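Local coordinates for C24 protein (Bizionia argentinensis JUB59, PDB 6OV6), which probably forms the receptor-binding tip of the long tail fiber of a temperate bacteriophage, and binds manganese, at residues L35-V47 / G107-T119. Sequence-based numbering, arbitrary orientation.
Sequences LAGNKAIIKGCVV and GSISWAEFAKLTT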
loop_
_atom_site.group_PDB
_atom_site.type_symbol
_atom_site.label_atom_id
_atom_site.label_comp_id
_atom_site.label_asym_id
_atom_site.label_seq_id
_atom_site.Cartn_x
_atom_site.Cartn_y
_atom_site.Cartn_z
ATOM N N LEU A 35 -13.624 3.627 -36.778
ATOM C CA LEU A 35 -13.372 4.226 -35.449
ATOM C C LEU A 35 -14.057 3.376 -34.366
ATOM O O LEU A 35 -13.566 3.282 -33.238
ATOM C CB LEU A 35 -13.911 5.684 -35.372
ATOM C CG LEU A 35 -13.281 6.714 -36.326
ATOM C CD1 LEU A 35 -13.759 8.122 -35.981
ATOM C CD2 LEU A 35 -11.751 6.615 -36.336
ATOM N N ALA A 36 -15.214 2.790 -34.723
ATOM C CA ALA A 36 -15.993 1.909 -33.854
ATOM C C ALA A 36 -15.410 0.499 -33.899
ATOM O O ALA A 36 -15.313 -0.155 -32.870
ATOM C CB ALA A 36 -17.452 1.903 -34.291
ATOM N N GLY A 37 -14.998 0.066 -35.093
ATOM C CA GLY A 37 -14.446 -1.250 -35.345
ATOM C C GLY A 37 -15.490 -2.098 -36.033
ATOM O O GLY A 37 -16.693 -1.803 -35.939
ATOM N N ASN A 38 -15.043 -3.165 -36.711
ATOM C CA ASN A 38 -15.942 -4.064 -37.446
ATOM C C ASN A 38 -17.038 -4.679 -36.558
ATOM O O ASN A 38 -16.766 -5.015 -35.393
ATOM C CB ASN A 38 -15.148 -5.138 -38.168
ATOM C CG ASN A 38 -15.943 -5.838 -39.254
ATOM O OD1 ASN A 38 -16.841 -5.266 -39.890
ATOM N ND2 ASN A 38 -15.673 -7.115 -39.438
ATOM N N LYS A 39 -18.264 -4.801 -37.108
ATOM C CA LYS A 39 -19.440 -5.371 -36.425
ATOM C C LYS A 39 -19.845 -4.578 -35.194
ATOM O O LYS A 39 -20.249 -5.136 -34.172
ATOM C CB LYS A 39 -19.290 -6.896 -36.145
ATOM C CG LYS A 39 -19.185 -7.712 -37.425
ATOM C CD LYS A 39 -18.747 -9.149 -37.139
ATOM C CE LYS A 39 -18.321 -9.833 -38.417
ATOM N NZ LYS A 39 -17.733 -11.171 -38.143
ATOM N N ALA A 40 -19.831 -3.260 -35.345
ATOM C CA ALA A 40 -20.235 -2.391 -34.263
ATOM C C ALA A 40 -21.685 -2.036 -34.442
ATOM O O ALA A 40 -22.176 -1.889 -35.575
ATOM C CB ALA A 40 -19.413 -1.123 -34.287
ATOM N N ILE A 41 -22.357 -1.871 -33.315
ATOM C CA ILE A 41 -23.679 -1.286 -33.238
ATOM C C ILE A 41 -23.350 0.203 -33.064
ATOM O O ILE A 41 -22.765 0.595 -32.048
ATOM C CB ILE A 41 -24.531 -1.829 -32.063
ATOM C CG1 ILE A 41 -24.889 -3.320 -32.292
ATOM C CG2 ILE A 41 -25.793 -0.925 -31.909
ATOM C CD1 ILE A 41 -25.512 -4.040 -31.092
ATOM N N ILE A 42 -23.681 1.011 -34.076
ATOM C CA ILE A 42 -23.383 2.435 -34.069
ATOM C C ILE A 42 -24.443 3.178 -33.248
ATOM O O ILE A 42 -24.105 4.044 -32.436
ATOM C CB ILE A 42 -23.309 2.990 -35.538
ATOM C CG1 ILE A 42 -22.250 2.253 -36.416
ATOM C CG2 ILE A 42 -23.151 4.539 -35.569
ATOM C CD1 ILE A 42 -20.759 2.405 -36.034
ATOM N N LYS A 43 -25.719 2.846 -33.491
ATOM C CA LYS A 43 -26.854 3.480 -32.852
ATOM C C LYS A 43 -28.014 2.482 -32.745
ATOM O O LYS A 43 -28.162 1.623 -33.608
ATOM C CB LYS A 43 -27.256 4.696 -33.714
ATOM C CG LYS A 43 -28.252 5.650 -33.062
ATOM C CD LYS A 43 -28.647 6.752 -34.044
ATOM C CE LYS A 43 -29.802 7.581 -33.514
ATOM N NZ LYS A 43 -29.425 8.359 -32.295
ATOM N N GLY A 44 -28.826 2.617 -31.693
ATOM C CA GLY A 44 -30.018 1.802 -31.474
ATOM C C GLY A 44 -29.724 0.344 -31.228
ATOM O O GLY A 44 -28.750 0.015 -30.539
ATOM N N CYS A 45 -30.549 -0.554 -31.818
ATOM C CA CYS A 45 -30.434 -2.012 -31.634
ATOM C C CYS A 45 -30.460 -2.390 -30.154
ATOM O O CYS A 45 -29.655 -3.203 -29.696
ATOM C CB CYS A 45 -29.220 -2.593 -32.362
ATOM S SG CYS A 45 -29.000 -1.944 -34.032
ATOM N N VAL A 46 -31.409 -1.782 -29.427
ATOM C CA VAL A 46 -31.633 -1.942 -27.982
ATOM C C VAL A 46 -32.626 -3.085 -27.713
ATOM O O VAL A 46 -33.686 -3.147 -28.345
ATOM C CB VAL A 46 -32.048 -0.586 -27.320
ATOM C CG1 VAL A 46 -32.281 -0.734 -25.815
ATOM C CG2 VAL A 46 -30.998 0.500 -27.584
ATOM N N VAL A 47 -32.249 -3.999 -26.798
ATOM C CA VAL A 47 -33.046 -5.165 -26.402
ATOM C C VAL A 47 -34.219 -4.757 -25.508
ATOM O O VAL A 47 -34.032 -4.031 -24.526
ATOM C CB VAL A 47 -32.195 -6.348 -25.824
ATOM C CG1 VAL A 47 -31.274 -5.897 -24.682
ATOM C CG2 VAL A 47 -33.068 -7.530 -25.387
ATOM N N GLY A 107 -24.274 -16.234 -45.814
ATOM C CA GLY A 107 -24.008 -14.812 -45.656
ATOM C C GLY A 107 -24.394 -14.241 -44.311
ATOM O O GLY A 107 -23.950 -13.139 -43.978
ATOM N N SER A 108 -25.200 -14.992 -43.506
ATOM C CA SER A 108 -25.574 -14.521 -42.176
ATOM C C SER A 108 -24.383 -14.556 -41.205
ATOM O O SER A 108 -23.451 -15.343 -41.378
ATOM C CB SER A 108 -26.786 -15.276 -41.614
ATOM O OG SER A 108 -26.453 -16.618 -41.292
ATOM N N ILE A 109 -24.409 -13.663 -40.224
ATOM C CA ILE A 109 -23.360 -13.458 -39.229
ATOM C C ILE A 109 -24.000 -13.614 -37.874
ATOM O O ILE A 109 -25.106 -13.098 -37.657
ATOM C CB ILE A 109 -22.771 -11.995 -39.364
ATOM C CG1 ILE A 109 -22.427 -11.573 -40.816
ATOM C CG2 ILE A 109 -21.646 -11.695 -38.375
ATOM C CD1 ILE A 109 -21.426 -12.420 -41.594
ATOM N N SER A 110 -23.280 -14.245 -36.931
ATOM C CA SER A 110 -23.741 -14.372 -35.550
ATOM C C SER A 110 -23.931 -12.959 -34.974
ATOM O O SER A 110 -22.997 -12.154 -35.013
ATOM C CB SER A 110 -22.710 -15.127 -34.716
ATOM O OG SER A 110 -23.072 -15.122 -33.347
ATOM N N TRP A 111 -25.137 -12.654 -34.490
ATOM C CA TRP A 111 -25.471 -11.361 -33.885
ATOM C C TRP A 111 -24.648 -11.075 -32.621
ATOM O O TRP A 111 -24.364 -9.918 -32.351
ATOM C CB TRP A 111 -26.975 -11.264 -33.605
ATOM C CG TRP A 111 -27.473 -9.975 -33.001
ATOM C CD1 TRP A 111 -28.229 -9.848 -31.870
ATOM C CD2 TRP A 111 -27.323 -8.644 -33.534
ATOM N NE1 TRP A 111 -28.559 -8.530 -31.664
ATOM C CE2 TRP A 111 -28.008 -7.766 -32.661
ATOM C CE3 TRP A 111 -26.654 -8.104 -34.649
ATOM C CZ2 TRP A 111 -28.045 -6.379 -32.867
ATOM C CZ3 TRP A 111 -26.744 -6.741 -34.885
ATOM C CH2 TRP A 111 -27.433 -5.892 -34.002
ATOM N N ALA A 112 -24.230 -12.123 -31.885
ATOM C CA ALA A 112 -23.415 -11.998 -30.662
ATOM C C ALA A 112 -22.031 -11.370 -30.946
ATOM O O ALA A 112 -21.388 -10.852 -30.031
ATOM C CB ALA A 112 -23.249 -13.358 -30.007
ATOM N N GLU A 113 -21.597 -11.385 -32.216
ATOM C CA GLU A 113 -20.333 -10.771 -32.654
ATOM C C GLU A 113 -20.444 -9.231 -32.759
ATOM O O GLU A 113 -19.422 -8.549 -32.884
ATOM C CB GLU A 113 -19.878 -11.369 -33.979
ATOM C CG GLU A 113 -19.357 -12.792 -33.840
ATOM C CD GLU A 113 -18.995 -13.484 -35.140
ATOM O OE1 GLU A 113 -18.842 -12.792 -36.176
ATOM O OE2 GLU A 113 -18.827 -14.725 -35.110
ATOM N N PHE A 114 -21.680 -8.695 -32.718
ATOM C CA PHE A 114 -21.940 -7.264 -32.763
ATOM C C PHE A 114 -21.876 -6.694 -31.365
ATOM O O PHE A 114 -22.460 -7.259 -30.430
ATOM C CB PHE A 114 -23.266 -6.932 -33.458
ATOM C CG PHE A 114 -23.197 -7.097 -34.957
ATOM C CD1 PHE A 114 -23.173 -5.988 -35.791
ATOM C CD2 PHE A 114 -23.186 -8.364 -35.535
ATOM C CE1 PHE A 114 -23.113 -6.142 -37.174
ATOM C CE2 PHE A 114 -23.141 -8.518 -36.917
ATOM C CZ PHE A 114 -23.120 -7.404 -37.729
ATOM N N ALA A 115 -21.116 -5.617 -31.210
ATOM C CA ALA A 115 -20.917 -5.001 -29.899
ATOM C C ALA A 115 -21.504 -3.605 -29.790
ATOM O O ALA A 115 -21.407 -2.804 -30.711
ATOM C CB ALA A 115 -19.438 -4.979 -29.549
ATOM N N LYS A 116 -22.106 -3.321 -28.636
ATOM C CA LYS A 116 -22.636 -1.996 -28.340
ATOM C C LYS A 116 -21.406 -1.204 -27.842
ATOM O O LYS A 116 -20.491 -1.799 -27.265
ATOM C CB LYS A 116 -23.700 -2.099 -27.232
ATOM C CG LYS A 116 -24.677 -0.928 -27.194
ATOM C CD LYS A 116 -25.924 -1.199 -28.029
ATOM C CE LYS A 116 -26.910 -0.068 -27.914
ATOM N NZ LYS A 116 -26.567 1.068 -28.810
ATOM N N LEU A 117 -21.351 0.097 -28.096
ATOM C CA LEU A 117 -20.175 0.856 -27.689
ATOM C C LEU A 117 -20.400 1.843 -26.569
ATOM O O LEU A 117 -21.519 2.317 -26.382
ATOM C CB LEU A 117 -19.622 1.626 -28.901
ATOM C CG LEU A 117 -19.470 0.838 -30.191
ATOM C CD1 LEU A 117 -19.511 1.755 -31.377
ATOM C CD2 LEU A 117 -18.236 -0.066 -30.149
ATOM N N THR A 118 -19.312 2.191 -25.851
ATOM C CA THR A 118 -19.323 3.275 -24.886
ATOM C C THR A 118 -19.026 4.510 -25.749
ATOM O O THR A 118 -18.134 4.458 -26.612
ATOM C CB THR A 118 -18.259 3.083 -23.806
ATOM O OG1 THR A 118 -18.589 1.919 -23.046
ATOM C CG2 THR A 118 -18.152 4.275 -22.887
ATOM N N THR A 119 -19.750 5.606 -25.522
ATOM C CA THR A 119 -19.570 6.808 -26.347
ATOM C C THR A 119 -18.247 7.500 -26.042
ATOM O O THR A 119 -17.690 7.322 -24.955
ATOM C CB THR A 119 -20.718 7.789 -26.132
ATOM O OG1 THR A 119 -20.649 8.245 -24.782
ATOM C CG2 THR A 119 -22.106 7.184 -26.438
HETATM O O HOH W 1 -23.538 1.098 -29.531
#
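Lys39 lies across Phe114 where the short strand 40-42 pairs in parallel with the weakly bonded strand 115-116, Ala40 beside Ala115, at the margin of a mixed beta sheet. Two backbone bonds join them: Ala115 N gives its hydrogen to Lys39 O, and Ile41 N reaches Ala115 O at 2.9 Å, almost straight at 170°. Strand 51-59 flanks 40-42 on its other side.

From the backbone outward, Lys39 CB sits over the centre of the Phe114 ring, 3.9 Å from the centroid, a CH-pi contact; Trp111 CZ3 lies 3.5 Å above the opposite face of the Phe114 ring, offset toward its rim. CG passes on toward Phe114 CZ, CD runs beside Glu113 CB, and CE touches Ile109 CG2. With chi2 to chi4 all near 180°, the extended chain carries Lys39 NZ to Glu113 OE1, a 2.8 Å salt bridge. Arg121 of the second subunit packs on Lys39 and bonds Glu113 O, tying this corner into the trimer.

Next to Phe114, Ile41 CD1 meets Trp111 CZ2, and Cys45 CB lies at the edge of that ring, near its plane. Lys116, bent at chi2 (92°) and chi4, folds back over Ile41 CG2. Lys116 NZ donates a hydrogen bond to Gly44 O at 3.0 Å, in the carbonyl plane and on a lone pair, and another to a water that bridges Ile41 O and Leu117 N.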